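Local coordinates for protein transcriptional anti-antiactivator ExsC (Pseudomonas aeruginosa, PDB 3KXY) that binds the antiactivator ExsD and blocks its activity, allowing ExsA-mediated transcription of type III secretion genes, at residues Q38-T42 and L54-V58; V7-L11 and S22-D26. The protein carries 2 engineered substitutions. All blocks are in the same frame, centred on the assembly; numbering follows the deposited sequence.

Contact 1: Q38-T42 and L54-V58; sequences QVGVT and LEADV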
loop_
_atom_site.group_PDB
_atom_site.type_symbol
_atom_site.label_atom_id
_atom_site.label_comp_id
_atom_site.label_asym_id
_atom_site.label_seq_id
_atom_site.Cartn_x
_atom_site.Cartn_y
_atom_site.Cartn_z
ATOM N N GLN J 38 -21.957 -6.844 6.192
ATOM C CA GLN J 38 -21.762 -6.134 4.932
ATOM C C GLN J 38 -20.292 -5.977 4.552
ATOM O O GLN J 38 -19.910 -6.236 3.411
ATOM C CB GLN J 38 -22.442 -4.762 4.983
ATOM C CG GLN J 38 -23.953 -4.824 5.164
ATOM C CD GLN J 38 -24.585 -3.450 5.289
ATOM O OE1 GLN J 38 -23.895 -2.431 5.264
ATOM N NE2 GLN J 38 -25.906 -3.418 5.427
ATOM N N VAL J 39 -19.470 -5.549 5.507
ATOM C CA VAL J 39 -18.056 -5.307 5.239
ATOM C C VAL J 39 -17.166 -6.430 5.765
ATOM O O VAL J 39 -17.025 -6.609 6.972
ATOM C CB VAL J 39 -17.584 -3.977 5.849
ATOM C CG1 VAL J 39 -16.122 -3.732 5.514
ATOM C CG2 VAL J 39 -18.449 -2.830 5.353
ATOM N N GLY J 40 -16.563 -7.179 4.846
ATOM C CA GLY J 40 -15.663 -8.258 5.210
ATOM C C GLY J 40 -14.222 -7.793 5.311
ATOM O O GLY J 40 -13.725 -7.081 4.439
ATOM N N VAL J 41 -13.549 -8.198 6.383
ATOM C CA VAL J 41 -12.159 -7.822 6.602
ATOM C C VAL J 41 -11.299 -9.064 6.818
ATOM O O VAL J 41 -11.679 -9.971 7.553
ATOM C CB VAL J 41 -12.015 -6.871 7.810
ATOM C CG1 VAL J 41 -10.547 -6.604 8.117
ATOM C CG2 VAL J 41 -12.758 -5.569 7.549
ATOM N N THR J 42 -10.141 -9.104 6.166
ATOM C CA THR J 42 -9.243 -10.246 6.283
ATOM C C THR J 42 -7.872 -9.827 6.806
ATOM O O THR J 42 -7.298 -8.838 6.347
ATOM C CB THR J 42 -9.084 -10.983 4.937
ATOM O OG1 THR J 42 -10.368 -11.419 4.474
ATOM C CG2 THR J 42 -8.172 -12.192 5.088
ATOM N N LEU J 54 -4.177 -5.793 6.162
ATOM C CA LEU J 54 -5.605 -5.698 6.428
ATOM C C LEU J 54 -6.376 -5.429 5.140
ATOM O O LEU J 54 -6.313 -4.331 4.587
ATOM C CB LEU J 54 -5.891 -4.590 7.446
ATOM C CG LEU J 54 -5.113 -4.613 8.764
ATOM C CD1 LEU J 54 -5.464 -3.403 9.610
ATOM C CD2 LEU J 54 -5.382 -5.893 9.531
ATOM N N GLU J 55 -7.097 -6.439 4.661
ATOM C CA GLU J 55 -7.932 -6.284 3.478
ATOM C C GLU J 55 -9.365 -5.953 3.878
ATOM O O GLU J 55 -9.872 -6.459 4.879
ATOM C CB GLU J 55 -7.906 -7.554 2.624
ATOM C CG GLU J 55 -6.551 -7.867 2.010
ATOM C CD GLU J 55 -6.580 -9.110 1.142
ATOM O OE1 GLU J 55 -7.646 -9.758 1.062
ATOM O OE2 GLU J 55 -5.536 -9.440 0.538
ATOM N N ALA J 56 -10.015 -5.100 3.093
ATOM C CA ALA J 56 -11.386 -4.699 3.375
ATOM C C ALA J 56 -12.221 -4.636 2.102
ATOM O O ALA J 56 -11.908 -3.880 1.183
ATOM C CB ALA J 56 -11.407 -3.358 4.090
ATOM N N ASP J 57 -13.281 -5.436 2.052
ATOM C CA ASP J 57 -14.196 -5.420 0.917
ATOM C C ASP J 57 -15.084 -4.181 0.967
ATOM O O ASP J 57 -15.795 -3.955 1.947
ATOM C CB ASP J 57 -15.056 -6.687 0.894
ATOM C CG ASP J 57 -14.243 -7.942 0.630
ATOM O OD1 ASP J 57 -13.015 -7.830 0.434
ATOM O OD2 ASP J 57 -14.835 -9.043 0.617
ATOM N N VAL J 58 -15.037 -3.382 -0.093
ATOM C CA VAL J 58 -15.799 -2.142 -0.157
ATOM C C VAL J 58 -17.117 -2.320 -0.910
ATOM O O VAL J 58 -18.186 -2.349 -0.301
ATOM C CB VAL J 58 -14.979 -1.016 -0.811
ATOM C CG1 VAL J 58 -15.785 0.272 -0.853
ATOM C CG2 VAL J 58 -13.675 -0.810 -0.056
#

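Contact 2: V7-L11 and S22-D26; sequences VNRLL and SLSLD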
loop_
_atom_site.group_PDB
_atom_site.type_symbol
_atom_site.label_atom_id
_atom_site.label_comp_id
_atom_site.label_asym_id
_atom_site.label_seq_id
_atom_site.Cartn_x
_atom_site.Cartn_y
_atom_site.Cartn_z
ATOM N N VAL J 7 1.164 -12.231 17.671
ATOM C CA VAL J 7 -0.048 -11.673 17.080
ATOM C C VAL J 7 -1.290 -12.421 17.561
ATOM O O VAL J 7 -2.329 -11.815 17.819
ATOM C CB VAL J 7 0.008 -11.692 15.538
ATOM C CG1 VAL J 7 -1.300 -11.192 14.948
ATOM C CG2 VAL J 7 1.171 -10.847 15.043
ATOM N N ASN J 8 -1.176 -13.739 17.680
ATOM C CA ASN J 8 -2.261 -14.549 18.221
ATOM C C ASN J 8 -2.646 -14.089 19.620
ATOM O O ASN J 8 -3.799 -14.207 20.029
ATOM C CB ASN J 8 -1.871 -16.029 18.243
ATOM C CG ASN J 8 -1.946 -16.673 16.875
ATOM O OD1 ASN J 8 -2.719 -16.246 16.016
ATOM N ND2 ASN J 8 -1.147 -17.713 16.665
ATOM N N ARG J 9 -1.666 -13.566 20.349
ATOM C CA ARG J 9 -1.891 -13.040 21.691
ATOM C C ARG J 9 -2.707 -11.757 21.614
ATOM O O ARG J 9 -3.561 -11.497 22.460
ATOM C CB ARG J 9 -0.552 -12.771 22.381
ATOM C CG ARG J 9 -0.661 -12.381 23.846
ATOM C CD ARG J 9 -1.432 -13.427 24.633
ATOM N NE ARG J 9 -1.175 -13.342 26.068
ATOM C CZ ARG J 9 -1.669 -12.398 26.862
ATOM N NH1 ARG J 9 -2.440 -11.443 26.361
ATOM N NH2 ARG J 9 -1.384 -12.404 28.157
ATOM N N LEU J 10 -2.435 -10.961 20.587
ATOM C CA LEU J 10 -3.131 -9.700 20.383
ATOM C C LEU J 10 -4.564 -9.940 19.915
ATOM O O LEU J 10 -5.484 -9.229 20.317
ATOM C CB LEU J 10 -2.373 -8.835 19.371
ATOM C CG LEU J 10 -2.896 -7.426 19.081
ATOM C CD1 LEU J 10 -1.776 -6.546 18.549
ATOM C CD2 LEU J 10 -4.062 -7.457 18.106
ATOM N N LEU J 11 -4.747 -10.947 19.067
ATOM C CA LEU J 11 -6.069 -11.271 18.545
ATOM C C LEU J 11 -6.952 -11.928 19.604
ATOM O O LEU J 11 -8.177 -11.835 19.548
ATOM C CB LEU J 11 -5.954 -12.165 17.310
ATOM C CG LEU J 11 -5.322 -11.508 16.080
ATOM C CD1 LEU J 11 -5.052 -12.534 14.990
ATOM C CD2 LEU J 11 -6.205 -10.382 15.557
ATOM N N SER J 22 -13.003 -16.618 20.586
ATOM C CA SER J 22 -11.585 -16.726 20.271
ATOM C C SER J 22 -11.277 -16.142 18.900
ATOM O O SER J 22 -12.181 -15.894 18.103
ATOM C CB SER J 22 -11.137 -18.188 20.323
ATOM O OG SER J 22 -11.880 -18.979 19.412
ATOM N N LEU J 23 -9.993 -15.927 18.632
ATOM C CA LEU J 23 -9.554 -15.402 17.345
ATOM C C LEU J 23 -8.075 -15.691 17.133
ATOM O O LEU J 23 -7.234 -15.291 17.939
ATOM C CB LEU J 23 -9.816 -13.898 17.259
ATOM C CG LEU J 23 -9.470 -13.231 15.927
ATOM C CD1 LEU J 23 -10.251 -13.872 14.791
ATOM C CD2 LEU J 23 -9.739 -11.736 15.990
ATOM N N SER J 24 -7.762 -16.392 16.047
ATOM C CA SER J 24 -6.383 -16.764 15.746
ATOM C C SER J 24 -6.127 -16.809 14.242
ATOM O O SER J 24 -7.059 -16.734 13.440
ATOM C CB SER J 24 -6.044 -18.113 16.385
ATOM O OG SER J 24 -7.008 -19.095 16.048
ATOM N N LEU J 25 -4.857 -16.931 13.868
ATOM C CA LEU J 25 -4.470 -16.960 12.461
ATOM C C LEU J 25 -4.462 -18.382 11.902
ATOM O O LEU J 25 -4.334 -19.354 12.649
ATOM C CB LEU J 25 -3.095 -16.315 12.276
ATOM C CG LEU J 25 -2.967 -14.851 12.702
ATOM C CD1 LEU J 25 -1.525 -14.385 12.596
ATOM C CD2 LEU J 25 -3.883 -13.959 11.876
ATOM N N ASP J 26 -4.602 -18.492 10.584
ATOM C CA ASP J 26 -4.596 -19.784 9.902
ATOM C C ASP J 26 -3.201 -20.391 9.855
ATOM O O ASP J 26 -2.250 -19.841 10.409
ATOM C CB ASP J 26 -5.111 -19.634 8.469
ATOM C CG ASP J 26 -6.619 -19.542 8.396
ATOM O OD1 ASP J 26 -7.157 -19.613 7.271
ATOM O OD2 ASP J 26 -7.264 -19.404 9.456
#

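Contact 1: Q38-T42 and L54-V58
Thr42 and Glu55, which lose the most surface here, form an antiparallel hydrogen-bonded pair. Glu55 N donates to Thr42 O over 2.9 Å, and Thr42 N returns a bond of 3.0 Å to Glu55 O. Their side chains leave the same face of the sheet, CB of Thr42 4.3 Å from CB of Glu55. With CG of Glu55 anti to its carbonyl carbon (chi1 -66°), the chain is extended beyond, on the Thr42 face of the sheet; OE1 makes a long, weak ion pair with Arg77 of a second subunit. Thr42 OG1 bonds Ser32 OG.

Further along, Asp57 N reaches Gly40 O at 2.9 Å, while Asp57 OD1 is engaged by Gln96. Between these bonds sits the non-hydrogen-bonded pair Val41-Ala56, on the other face, with Val41 CG2 4.3 Å from Ala56 CB.

The axes of strand segments 39-42 and 54-58 approach to 4.7 Å. Their directions differ by 163°, as expected of this antiparallel hairpin, 39-46 with 51-60. Strands 30-35 and 94-102 flank it, and helix 108-128 covers the Val41-Ala56 face through Leu119 and Leu118.

Contact 2: V7-L11 and S22-D26
Two first torsions direct Leu11 and Leu23 to each other: in Leu11, CG stands opposite the carbonyl carbon (chi1 -67°), whereas in Leu23 it stands opposite the backbone N (chi1 -177°). Both CB atoms also point across the contact, and the two side chains meet at a slant, with Leu11 CD2 3.8 Å from Leu23 CD2. Their backbones share in the packing: Leu11 CB rests 3.4 Å from Leu23 O, and Leu23 CB lies 3.5 Å from Leu11 O. Each leucine is thus set against the main chain of the other as well as its methyls, in keeping with these two residues having the most surface buried by the contact.

Leu11 divides its methyls between two partners. While CD2 serves Leu23, CD1 meets Leu25 CD2 at 3.6 Å, the two side chains crossing at about a right angle. The second methyl of Leu25, CD1, touches Val7 CG1 at 4.0 Å, again nearly perpendicular. Leu25 therefore straddles Val7 and Leu11, one helical turn apart.

The polar link is a hydrogen bond of 3.1 Å from Leu25 N to Asn8 OD1. Its N-H...O angle is 155°, and the donor lies somewhat out of the plane of the side-chain carbonyl. The same oxygen lies 3.6 Å from Leu25 CG, so the amide holds the Leu25 backbone while lying against its side chain.

These contacts fasten the irregular segment 22-26, between helix 3-18 and strand 30-35, alongside the helix it follows. Leu23 also packs on Phe14 and Ala15 of that helix. On the sheet side, Leu11 and Leu25 reach Leu43 and Leu45 of strand 39-46, and Phe111 of helix 108-128 adjoins Leu11.

Contact 2 precedes contact 1 along the chain, and their centres are about 17 Å apart; the nearest atoms remain about 8 Å apart, so the two do not touch. Strand 39-46 relates them: its first half supplies residues of contact 1, and further along Leu43 meets Leu54 of contact 1 and Leu11 of contact 2, while Leu45 meets Leu25 of contact 2. Helix 108-128 is a second shared neighbour. The centre of contact 1 is about 5 Å from the centre of the chain and that of contact 2 about 16 Å; contact 1 is buried and contact 2 partly so. Both belong to a CesT-family chaperone fold, and residues of each lie close to the chain of another protein in the assembly.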